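Local coordinates for protein putative esterase (Sulfolobus solfataricus P2, PDB 2RAU) that probably acts as a lipase or esterase of the alpha/beta-hydrolase fold and binds calcium, at residues 101-110 against 271-279; 218-226 against 262-270. All coordinates share one frame; numbering follows the deposited sequence.

Interaction 1: 101-110 against 271-279; sequences YRTHYVPPFL and SFDPYWPYR
Thr103 and His104, in the 3-10 turn 102-105, face Trp276 of the short strand 275-277 and Asp273 of the loop before it, with the CA atoms of His104 and Asp273 6.0 Å apart, and no direct backbone hydrogen bond joins the two segments. Asp273 carries the polar centre. Its OD1 accepts a hydrogen bond from His104 ND1 at 2.6 Å through the syn lone pair, with an N-H...O angle of 162°. The acceptor lies close to the imidazole plane, although ring and carboxylate are turned 50° apart. With CG anti to the backbone N (chi1 -157°), the His104 ring lies beside its own carbonyl carbon, where ND1 meets the acid; NE2 bonds to Glu64 OE1. Asp273 OD2 receives water 1, itself held by Tyr101 N, and water 2, which lies 2.6 Å from Thr103 OG1. Water 3 donates to Thr103 O and to Tyr275 O, a bridge from backbone to backbone. Thr103 CG2 presses against Pro277 CD at 3.5 Å, a tight carbon contact, and lies obliquely to the Trp276 indole. The rim of that indole, at CH2, meets Tyr101 CE2 at 3.9 Å; the two aromatic planes are steeply inclined, and the Tyr101 hydroxyl bonds to Pro57 O. Farther along, Val106 CG1 touches the edge of the Tyr275 ring, and Pro274 CG lies against Pro108 CA. At the turn 107-110, Tyr275 OH lies 2.8 Å from Leu110 O, a weak bond, with Pro108 O also near, so one proton has two possible acceptors. The contact thus fastens the loop after strand 94-100 to the chain leading into helix 278-282. Bonds at both ring nitrogens fix the imidazole's rotation; with carboxylates at both, it would probably lean toward the doubly protonated form. The waters link carboxylate, Thr103 hydroxyl and backbone polar atoms in a largely buried interface.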
loop_
_atom_site.group_PDB
_atom_site.type_symbol
_atom_site.label_atom_id
_atom_site.label_comp_id
_atom_site.label_asym_id
_atom_site.label_seq_id
_atom_site.Cartn_x
_atom_site.Cartn_y
_atom_site.Cartn_z
ATOM N N TYR A 101 7.329 2.306 -5.181
ATOM C CA TYR A 101 8.512 1.524 -4.926
ATOM C C TYR A 101 9.115 1.102 -6.255
ATOM O O TYR A 101 8.469 1.222 -7.290
ATOM C CB TYR A 101 8.160 0.252 -4.201
ATOM C CG TYR A 101 7.490 0.423 -2.869
ATOM C CD1 TYR A 101 8.076 1.200 -1.858
ATOM C CD2 TYR A 101 6.301 -0.229 -2.593
ATOM C CE1 TYR A 101 7.470 1.323 -0.608
ATOM C CE2 TYR A 101 5.698 -0.127 -1.355
ATOM C CZ TYR A 101 6.280 0.639 -0.354
ATOM O OH TYR A 101 5.640 0.701 0.869
ATOM N N ARG A 102 10.307 0.519 -6.205
ATOM C CA ARG A 102 10.999 0.065 -7.420
ATOM C C ARG A 102 10.190 -0.957 -8.228
ATOM O O ARG A 102 10.357 -1.082 -9.464
ATOM C CB ARG A 102 12.391 -0.475 -7.069
ATOM C CG ARG A 102 13.275 0.553 -6.362
ATOM C CD ARG A 102 14.634 0.017 -6.106
ATOM N NE ARG A 102 15.357 0.878 -5.183
ATOM C CZ ARG A 102 16.678 1.039 -5.153
ATOM N NH1 ARG A 102 17.483 0.432 -5.997
ATOM N NH2 ARG A 102 17.190 1.860 -4.270
ATOM N N THR A 103 9.351 -1.700 -7.523
ATOM C CA THR A 103 8.413 -2.686 -8.108
ATOM C C THR A 103 7.497 -2.047 -9.149
ATOM O O THR A 103 7.043 -2.704 -10.075
ATOM C CB THR A 103 7.580 -3.363 -6.996
ATOM O OG1 THR A 103 7.066 -2.330 -6.133
ATOM C CG2 THR A 103 8.413 -4.407 -6.272
ATOM N N HIS A 104 7.289 -0.729 -9.037
ATOM C CA HIS A 104 6.462 -0.024 -9.956
ATOM C C HIS A 104 7.106 0.250 -11.319
ATOM O O HIS A 104 6.443 0.799 -12.192
ATOM C CB HIS A 104 5.960 1.271 -9.367
ATOM C CG HIS A 104 4.719 1.788 -10.001
ATOM N ND1 HIS A 104 3.596 0.998 -10.228
ATOM C CD2 HIS A 104 4.389 3.038 -10.417
ATOM C CE1 HIS A 104 2.654 1.748 -10.779
ATOM N NE2 HIS A 104 3.109 2.990 -10.898
ATOM N N TYR A 105 8.346 -0.194 -11.496
ATOM C CA TYR A 105 9.099 0.007 -12.737
ATOM C C TYR A 105 9.510 -1.319 -13.381
ATOM O O TYR A 105 10.141 -1.320 -14.452
ATOM C CB TYR A 105 10.316 0.911 -12.470
ATOM C CG TYR A 105 9.818 2.296 -12.158
ATOM C CD1 TYR A 105 9.499 3.140 -13.177
ATOM C CD2 TYR A 105 9.582 2.703 -10.843
ATOM C CE1 TYR A 105 8.948 4.341 -12.923
ATOM C CE2 TYR A 105 9.019 3.892 -10.583
ATOM C CZ TYR A 105 8.727 4.723 -11.637
ATOM O OH TYR A 105 8.192 5.971 -11.461
ATOM N N VAL A 106 9.060 -2.432 -12.808
ATOM C CA VAL A 106 9.382 -3.784 -13.357
ATOM C C VAL A 106 8.435 -4.158 -14.545
ATOM O O VAL A 106 7.213 -4.114 -14.415
ATOM C CB VAL A 106 9.314 -4.844 -12.219
ATOM C CG1 VAL A 106 9.570 -6.326 -12.762
ATOM C CG2 VAL A 106 10.293 -4.488 -11.095
ATOM N N PRO A 107 9.001 -4.507 -15.725
ATOM C CA PRO A 107 8.122 -4.931 -16.786
ATOM C C PRO A 107 7.393 -6.240 -16.446
ATOM O O PRO A 107 7.948 -7.137 -15.815
ATOM C CB PRO A 107 9.057 -5.171 -17.969
ATOM C CG PRO A 107 10.339 -4.562 -17.588
ATOM C CD PRO A 107 10.405 -4.604 -16.117
ATOM N N PRO A 108 6.128 -6.342 -16.852
ATOM C CA PRO A 108 5.349 -7.508 -16.507
ATOM C C PRO A 108 5.758 -8.768 -17.261
ATOM O O PRO A 108 5.427 -9.891 -16.840
ATOM C CB PRO A 108 3.933 -7.065 -16.852
ATOM C CG PRO A 108 4.110 -6.123 -18.029
ATOM C CD PRO A 108 5.363 -5.350 -17.633
ATOM N N PHE A 109 6.493 -8.612 -18.360
ATOM C CA PHE A 109 6.823 -9.759 -19.214
ATOM C C PHE A 109 8.139 -10.402 -18.823
ATOM O O PHE A 109 8.494 -11.416 -19.402
ATOM C CB PHE A 109 6.853 -9.360 -20.705
ATOM C CG PHE A 109 7.728 -8.176 -20.995
ATOM C CD1 PHE A 109 9.110 -8.320 -21.135
ATOM C CD2 PHE A 109 7.184 -6.906 -21.013
ATOM C CE1 PHE A 109 9.898 -7.228 -21.350
ATOM C CE2 PHE A 109 7.967 -5.834 -21.228
ATOM C CZ PHE A 109 9.342 -5.990 -21.359
ATOM N N LEU A 110 8.889 -9.817 -17.899
ATOM C CA LEU A 110 10.162 -10.458 -17.495
ATOM C C LEU A 110 9.841 -11.717 -16.700
ATOM O O LEU A 110 8.793 -11.789 -16.026
ATOM C CB LEU A 110 11.047 -9.506 -16.648
ATOM C CG LEU A 110 11.599 -8.238 -17.326
ATOM C CD1 LEU A 110 12.547 -7.551 -16.311
ATOM C CD2 LEU A 110 12.261 -8.552 -18.684
ATOM N N SER A 271 -5.090 -3.207 -10.757
ATOM C CA SER A 271 -4.097 -2.156 -10.811
ATOM C C SER A 271 -2.810 -2.408 -10.020
ATOM O O SER A 271 -1.953 -1.536 -9.946
ATOM C CB SER A 271 -4.730 -0.817 -10.400
ATOM O OG SER A 271 -5.296 -0.839 -9.108
ATOM N N PHE A 272 -2.684 -3.574 -9.421
ATOM C CA PHE A 272 -1.446 -3.949 -8.758
ATOM C C PHE A 272 -0.251 -3.991 -9.734
ATOM O O PHE A 272 -0.423 -4.195 -10.913
ATOM C CB PHE A 272 -1.560 -5.348 -8.147
ATOM C CG PHE A 272 -2.290 -5.403 -6.790
ATOM C CD1 PHE A 272 -2.099 -4.443 -5.832
ATOM C CD2 PHE A 272 -3.130 -6.449 -6.513
ATOM C CE1 PHE A 272 -2.736 -4.515 -4.616
ATOM C CE2 PHE A 272 -3.761 -6.536 -5.275
ATOM C CZ PHE A 272 -3.569 -5.552 -4.349
ATOM N N ASP A 273 0.964 -3.824 -9.182
ATOM C CA ASP A 273 2.200 -4.185 -9.861
ATOM C C ASP A 273 2.262 -5.714 -10.021
ATOM O O ASP A 273 1.676 -6.443 -9.258
ATOM C CB ASP A 273 3.426 -3.722 -9.067
ATOM C CG ASP A 273 3.623 -2.208 -9.083
ATOM O OD1 ASP A 273 3.436 -1.600 -10.159
ATOM O OD2 ASP A 273 4.126 -1.669 -8.057
ATOM N N PRO A 274 2.975 -6.203 -11.043
ATOM C CA PRO A 274 3.007 -7.647 -11.272
ATOM C C PRO A 274 3.799 -8.492 -10.280
ATOM O O PRO A 274 3.535 -9.673 -10.127
ATOM C CB PRO A 274 3.672 -7.751 -12.660
ATOM C CG PRO A 274 4.434 -6.450 -12.813
ATOM C CD PRO A 274 3.655 -5.439 -12.097
ATOM N N TYR A 275 4.830 -7.900 -9.691
ATOM C CA TYR A 275 5.823 -8.637 -8.917
ATOM C C TYR A 275 6.302 -7.921 -7.679
ATOM O O TYR A 275 6.355 -6.690 -7.624
ATOM C CB TYR A 275 7.047 -8.917 -9.772
ATOM C CG TYR A 275 6.810 -9.650 -11.083
ATOM C CD1 TYR A 275 6.317 -10.956 -11.078
ATOM C CD2 TYR A 275 7.167 -9.088 -12.302
ATOM C CE1 TYR A 275 6.123 -11.659 -12.274
ATOM C CE2 TYR A 275 7.021 -9.792 -13.482
ATOM C CZ TYR A 275 6.502 -11.082 -13.447
ATOM O OH TYR A 275 6.341 -11.821 -14.586
ATOM N N TRP A 276 6.720 -8.728 -6.711
ATOM C CA TRP A 276 7.217 -8.256 -5.428
ATOM C C TRP A 276 8.466 -9.070 -5.088
ATOM O O TRP A 276 8.461 -10.244 -5.267
ATOM C CB TRP A 276 6.177 -8.478 -4.348
ATOM C CG TRP A 276 6.462 -7.829 -3.056
ATOM C CD1 TRP A 276 6.906 -8.431 -1.901
ATOM C CD2 TRP A 276 6.322 -6.433 -2.745
ATOM N NE1 TRP A 276 7.048 -7.483 -0.897
ATOM C CE2 TRP A 276 6.694 -6.255 -1.394
ATOM C CE3 TRP A 276 5.906 -5.320 -3.467
ATOM C CZ2 TRP A 276 6.647 -5.006 -0.762
ATOM C CZ3 TRP A 276 5.849 -4.100 -2.832
ATOM C CH2 TRP A 276 6.210 -3.949 -1.493
ATOM N N PRO A 277 9.548 -8.420 -4.614
ATOM C CA PRO A 277 10.752 -9.168 -4.336
ATOM C C PRO A 277 10.636 -10.105 -3.151
ATOM O O PRO A 277 10.101 -9.750 -2.079
ATOM C CB PRO A 277 11.786 -8.073 -4.073
ATOM C CG PRO A 277 10.964 -6.956 -3.476
ATOM C CD PRO A 277 9.700 -6.984 -4.304
ATOM N N TYR A 278 11.108 -11.324 -3.353
ATOM C CA TYR A 278 11.262 -12.280 -2.244
ATOM C C TYR A 278 12.186 -11.795 -1.127
ATOM O O TYR A 278 12.029 -12.198 0.024
ATOM C CB TYR A 278 11.787 -13.665 -2.746
ATOM C CG TYR A 278 10.670 -14.683 -2.949
ATOM C CD1 TYR A 278 10.009 -15.240 -1.858
ATOM C CD2 TYR A 278 10.297 -15.109 -4.218
ATOM C CE1 TYR A 278 8.992 -16.178 -2.025
ATOM C CE2 TYR A 278 9.274 -16.018 -4.386
ATOM C CZ TYR A 278 8.631 -16.556 -3.276
ATOM O OH TYR A 278 7.594 -17.462 -3.423
ATOM N N ARG A 279 13.162 -10.967 -1.470
ATOM C CA ARG A 279 14.214 -10.611 -0.539
ATOM C C ARG A 279 13.635 -10.014 0.778
ATOM O O ARG A 279 14.079 -10.346 1.890
ATOM C CB ARG A 279 15.243 -9.699 -1.260
ATOM C CG ARG A 279 16.427 -9.201 -0.435
ATOM C CD ARG A 279 17.170 -10.375 0.050
ATOM N NE ARG A 279 18.475 -10.073 0.626
ATOM C CZ ARG A 279 19.641 -10.349 0.041
ATOM N NH1 ARG A 279 19.722 -10.882 -1.177
ATOM N NH2 ARG A 279 20.754 -10.083 0.688
HETATM O O HOH W 1 5.220 0.375 -5.940
HETATM O O HOH W 2 4.491 -2.817 -5.776
HETATM O O HOH W 3 6.438 -5.419 -9.958
#

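Interaction 2: 218-226 against 262-270; sequences IWSYALANP and KEDMFPILA
Trp219 lays one face of its indole over Leu269, whose CG stands 3.5 Å from the centroid of the six-membered ring and only 5° off its normal, a CH-pi contact; Leu269 CB covers the ring fusion at CD2. The same indole turns its edge toward the face of Phe266 in an offset edge-to-face pair with planes at 74°, and Trp219 CE3 approaches Phe266 CD1 at 3.6 Å. Ala222 CB touches Phe266 CE2. One turn on from Trp219, Leu223 is a knob among Lys262, Glu263, Phe266 and Pro267: CG anti to the backbone N (chi1 -177°) carries the branch across, where CD1 meets the Lys262 carbonyl and CD2 meets Pro267 CG, 3.8 Å away. Just beyond the C-terminal end of helix 218-224, Pro226 CB rests on Lys262 CE at 3.6 Å, while the ammonium group turns back to a salt bridge with Glu263 OE2. The helices run nearly antiparallel, their axes 8.5 Å apart at closest approach. Helix 238-248 adds Leu242 against Trp219, Ala222 and Phe266, and the indole NE1 bonds to Arg211 O. No hydrogen bond crosses between the segments, so the pairing rests on aromatic and aliphatic contact; the Lys262-Glu263 pair lies within the second helix and bridges nothing.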
loop_
_atom_site.group_PDB
_atom_site.type_symbol
_atom_site.label_atom_id
_atom_site.label_comp_id
_atom_site.label_asym_id
_atom_site.label_seq_id
_atom_site.Cartn_x
_atom_site.Cartn_y
_atom_site.Cartn_z
ATOM N N ILE A 218 -8.322 -11.026 -15.935
ATOM C CA ILE A 218 -9.551 -11.634 -15.462
ATOM C C ILE A 218 -10.372 -10.705 -14.610
ATOM O O ILE A 218 -11.590 -10.644 -14.765
ATOM C CB ILE A 218 -9.299 -12.937 -14.684
ATOM C CG1 ILE A 218 -10.647 -13.549 -14.225
ATOM C CG2 ILE A 218 -8.352 -12.769 -13.521
ATOM C CD1 ILE A 218 -10.538 -15.052 -13.820
ATOM N N TRP A 219 -9.740 -9.930 -13.746
ATOM C CA TRP A 219 -10.509 -9.041 -12.848
ATOM C C TRP A 219 -11.262 -7.959 -13.612
ATOM O O TRP A 219 -12.466 -7.757 -13.428
ATOM C CB TRP A 219 -9.588 -8.423 -11.801
ATOM C CG TRP A 219 -8.860 -9.437 -10.949
ATOM C CD1 TRP A 219 -7.632 -9.963 -11.186
ATOM C CD2 TRP A 219 -9.326 -10.035 -9.748
ATOM N NE1 TRP A 219 -7.320 -10.886 -10.238
ATOM C CE2 TRP A 219 -8.350 -10.953 -9.339
ATOM C CE3 TRP A 219 -10.493 -9.900 -8.988
ATOM C CZ2 TRP A 219 -8.463 -11.700 -8.176
ATOM C CZ3 TRP A 219 -10.603 -10.635 -7.844
ATOM C CH2 TRP A 219 -9.590 -11.523 -7.447
ATOM N N SER A 220 -10.560 -7.288 -14.508
ATOM C CA SER A 220 -11.182 -6.281 -15.356
ATOM C C SER A 220 -12.280 -6.872 -16.275
ATOM O O SER A 220 -13.308 -6.245 -16.473
ATOM C CB SER A 220 -10.079 -5.492 -16.116
ATOM O OG SER A 220 -9.531 -6.257 -17.171
ATOM N N TYR A 221 -12.038 -8.047 -16.861
ATOM C CA TYR A 221 -13.022 -8.705 -17.710
ATOM C C TYR A 221 -14.297 -8.975 -16.906
ATOM O O TYR A 221 -15.384 -8.736 -17.391
ATOM C CB TYR A 221 -12.454 -9.992 -18.278
ATOM C CG TYR A 221 -13.469 -10.815 -19.007
ATOM C CD1 TYR A 221 -13.811 -10.514 -20.313
ATOM C CD2 TYR A 221 -14.166 -11.851 -18.359
ATOM C CE1 TYR A 221 -14.784 -11.257 -20.986
ATOM C CE2 TYR A 221 -15.126 -12.574 -19.010
ATOM C CZ TYR A 221 -15.441 -12.277 -20.322
ATOM O OH TYR A 221 -16.400 -13.000 -20.973
ATOM N N ALA A 222 -14.131 -9.464 -15.681
ATOM C CA ALA A 222 -15.233 -9.861 -14.790
ATOM C C ALA A 222 -16.010 -8.679 -14.225
ATOM O O ALA A 222 -17.209 -8.787 -13.970
ATOM C CB ALA A 222 -14.723 -10.753 -13.680
ATOM N N LEU A 223 -15.387 -7.516 -14.104
ATOM C CA LEU A 223 -16.127 -6.339 -13.666
ATOM C C LEU A 223 -17.110 -5.931 -14.739
ATOM O O LEU A 223 -18.217 -5.530 -14.430
ATOM C CB LEU A 223 -15.207 -5.153 -13.358
ATOM C CG LEU A 223 -15.772 -3.846 -12.821
ATOM C CD1 LEU A 223 -16.696 -4.091 -11.640
ATOM C CD2 LEU A 223 -14.671 -2.790 -12.525
ATOM N N ALA A 224 -16.679 -5.959 -15.992
ATOM C CA ALA A 224 -17.531 -5.575 -17.117
ATOM C C ALA A 224 -18.509 -6.665 -17.483
ATOM O O ALA A 224 -19.567 -6.328 -17.950
ATOM C CB ALA A 224 -16.680 -5.174 -18.361
ATOM N N ASN A 225 -18.165 -7.937 -17.252
ATOM C CA ASN A 225 -18.958 -9.096 -17.641
ATOM C C ASN A 225 -19.161 -10.075 -16.478
ATOM O O ASN A 225 -18.649 -11.234 -16.501
ATOM C CB ASN A 225 -18.253 -9.806 -18.795
ATOM C CG ASN A 225 -18.023 -8.886 -19.966
ATOM O OD1 ASN A 225 -18.959 -8.521 -20.664
ATOM N ND2 ASN A 225 -16.804 -8.435 -20.116
ATOM N N PRO A 226 -19.822 -9.587 -15.420
ATOM C CA PRO A 226 -19.843 -10.328 -14.142
ATOM C C PRO A 226 -20.631 -11.625 -14.088
ATOM O O PRO A 226 -20.429 -12.431 -13.196
ATOM C CB PRO A 226 -20.396 -9.290 -13.166
ATOM C CG PRO A 226 -21.291 -8.454 -14.005
ATOM C CD PRO A 226 -20.545 -8.316 -15.296
ATOM N N LYS A 262 -17.748 -5.550 -5.969
ATOM C CA LYS A 262 -16.833 -5.783 -7.112
ATOM C C LYS A 262 -16.323 -4.507 -7.741
ATOM O O LYS A 262 -15.191 -4.458 -8.235
ATOM C CB LYS A 262 -17.472 -6.678 -8.186
ATOM C CG LYS A 262 -18.615 -6.082 -8.965
ATOM C CD LYS A 262 -19.223 -7.118 -9.905
ATOM C CE LYS A 262 -20.249 -6.516 -10.859
ATOM N NZ LYS A 262 -21.419 -6.110 -10.102
ATOM N N GLU A 263 -17.159 -3.472 -7.750
ATOM C CA GLU A 263 -16.806 -2.176 -8.323
ATOM C C GLU A 263 -15.626 -1.514 -7.613
ATOM O O GLU A 263 -14.900 -0.698 -8.213
ATOM C CB GLU A 263 -18.010 -1.225 -8.296
ATOM C CG GLU A 263 -19.160 -1.607 -9.221
ATOM C CD GLU A 263 -20.021 -2.727 -8.728
ATOM O OE1 GLU A 263 -20.084 -3.051 -7.528
ATOM O OE2 GLU A 263 -20.677 -3.268 -9.588
ATOM N N ASP A 264 -15.457 -1.866 -6.343
ATOM C CA ASP A 264 -14.318 -1.410 -5.516
ATOM C C ASP A 264 -13.145 -2.401 -5.587
ATOM O O ASP A 264 -11.988 -1.993 -5.767
ATOM C CB ASP A 264 -14.744 -1.205 -4.057
ATOM C CG ASP A 264 -15.821 -0.136 -3.911
ATOM O OD1 ASP A 264 -15.803 0.837 -4.705
ATOM O OD2 ASP A 264 -16.698 -0.255 -3.025
HETATM N N MSE A 265 -13.440 -3.686 -5.508
HETATM C CA MSE A 265 -12.392 -4.721 -5.350
HETATM C C MSE A 265 -11.664 -5.023 -6.639
HETATM O O MSE A 265 -10.444 -5.196 -6.646
HETATM C CB MSE A 265 -12.928 -6.024 -4.795
HETATM C CG MSE A 265 -13.546 -5.956 -3.394
HETATM SE SE MSE A 265 -12.100 -5.591 -2.127
HETATM C CE MSE A 265 -13.212 -4.583 -0.868
ATOM N N PHE A 266 -12.426 -5.164 -7.707
ATOM C CA PHE A 266 -11.819 -5.600 -8.987
ATOM C C PHE A 266 -10.786 -4.569 -9.507
ATOM O O PHE A 266 -9.726 -4.988 -10.012
ATOM C CB PHE A 266 -12.892 -5.980 -10.030
ATOM C CG PHE A 266 -13.633 -7.324 -9.732
ATOM C CD1 PHE A 266 -13.509 -8.002 -8.504
ATOM C CD2 PHE A 266 -14.552 -7.820 -10.644
ATOM C CE1 PHE A 266 -14.225 -9.148 -8.249
ATOM C CE2 PHE A 266 -15.256 -8.969 -10.381
ATOM C CZ PHE A 266 -15.071 -9.643 -9.207
ATOM N N PRO A 267 -11.115 -3.245 -9.451
ATOM C CA PRO A 267 -10.091 -2.257 -9.837
ATOM C C PRO A 267 -8.807 -2.264 -9.049
ATOM O O PRO A 267 -7.768 -2.014 -9.650
ATOM C CB PRO A 267 -10.831 -0.924 -9.807
ATOM C CG PRO A 267 -12.243 -1.280 -10.022
ATOM C CD PRO A 267 -12.410 -2.573 -9.230
ATOM N N ILE A 268 -8.863 -2.637 -7.765
ATOM C CA ILE A 268 -7.684 -2.753 -6.897
ATOM C C ILE A 268 -6.843 -3.906 -7.386
ATOM O O ILE A 268 -5.658 -3.764 -7.609
ATOM C CB ILE A 268 -8.041 -2.894 -5.355
ATOM C CG1 ILE A 268 -8.612 -1.557 -4.845
ATOM C CG2 ILE A 268 -6.801 -3.400 -4.558
ATOM C CD1 ILE A 268 -9.345 -1.575 -3.424
ATOM N N LEU A 269 -7.455 -5.070 -7.557
ATOM C CA LEU A 269 -6.714 -6.242 -8.008
ATOM C C LEU A 269 -6.088 -5.970 -9.369
ATOM O O LEU A 269 -4.944 -6.319 -9.614
ATOM C CB LEU A 269 -7.632 -7.461 -8.046
ATOM C CG LEU A 269 -7.655 -8.347 -6.773
ATOM C CD1 LEU A 269 -6.369 -9.111 -6.684
ATOM C CD2 LEU A 269 -7.957 -7.588 -5.477
ATOM N N ALA A 270 -6.864 -5.342 -10.242
ATOM C CA ALA A 270 -6.425 -5.084 -11.605
ATOM C C ALA A 270 -5.188 -4.162 -11.674
ATOM O O ALA A 270 -4.386 -4.289 -12.605
ATOM C CB ALA A 270 -7.556 -4.504 -12.425
#

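How the interactions relate
From the N terminus, the chain leaves strand 94-100 of the main sheet and enters 101-110, the first half of interaction 1. It then passes through helix 123-141, strand 146-151, helix 153-169 and strand 170-176 before reaching helix 218-224. Interaction 2 closes a short loop from there to helix 262-270, with helix 238-248 in between. Directly afterwards, 271-279 returns to 101-110 and closes the much longer loop of interaction 1, which encloses the shorter one; the two do not cross. Their centres lie about 20 Å apart. Interaction 2 pairs helices within the excursion after strand 170-176, and interaction 1 ties a later part of that region to the loop that follows strand 94-100.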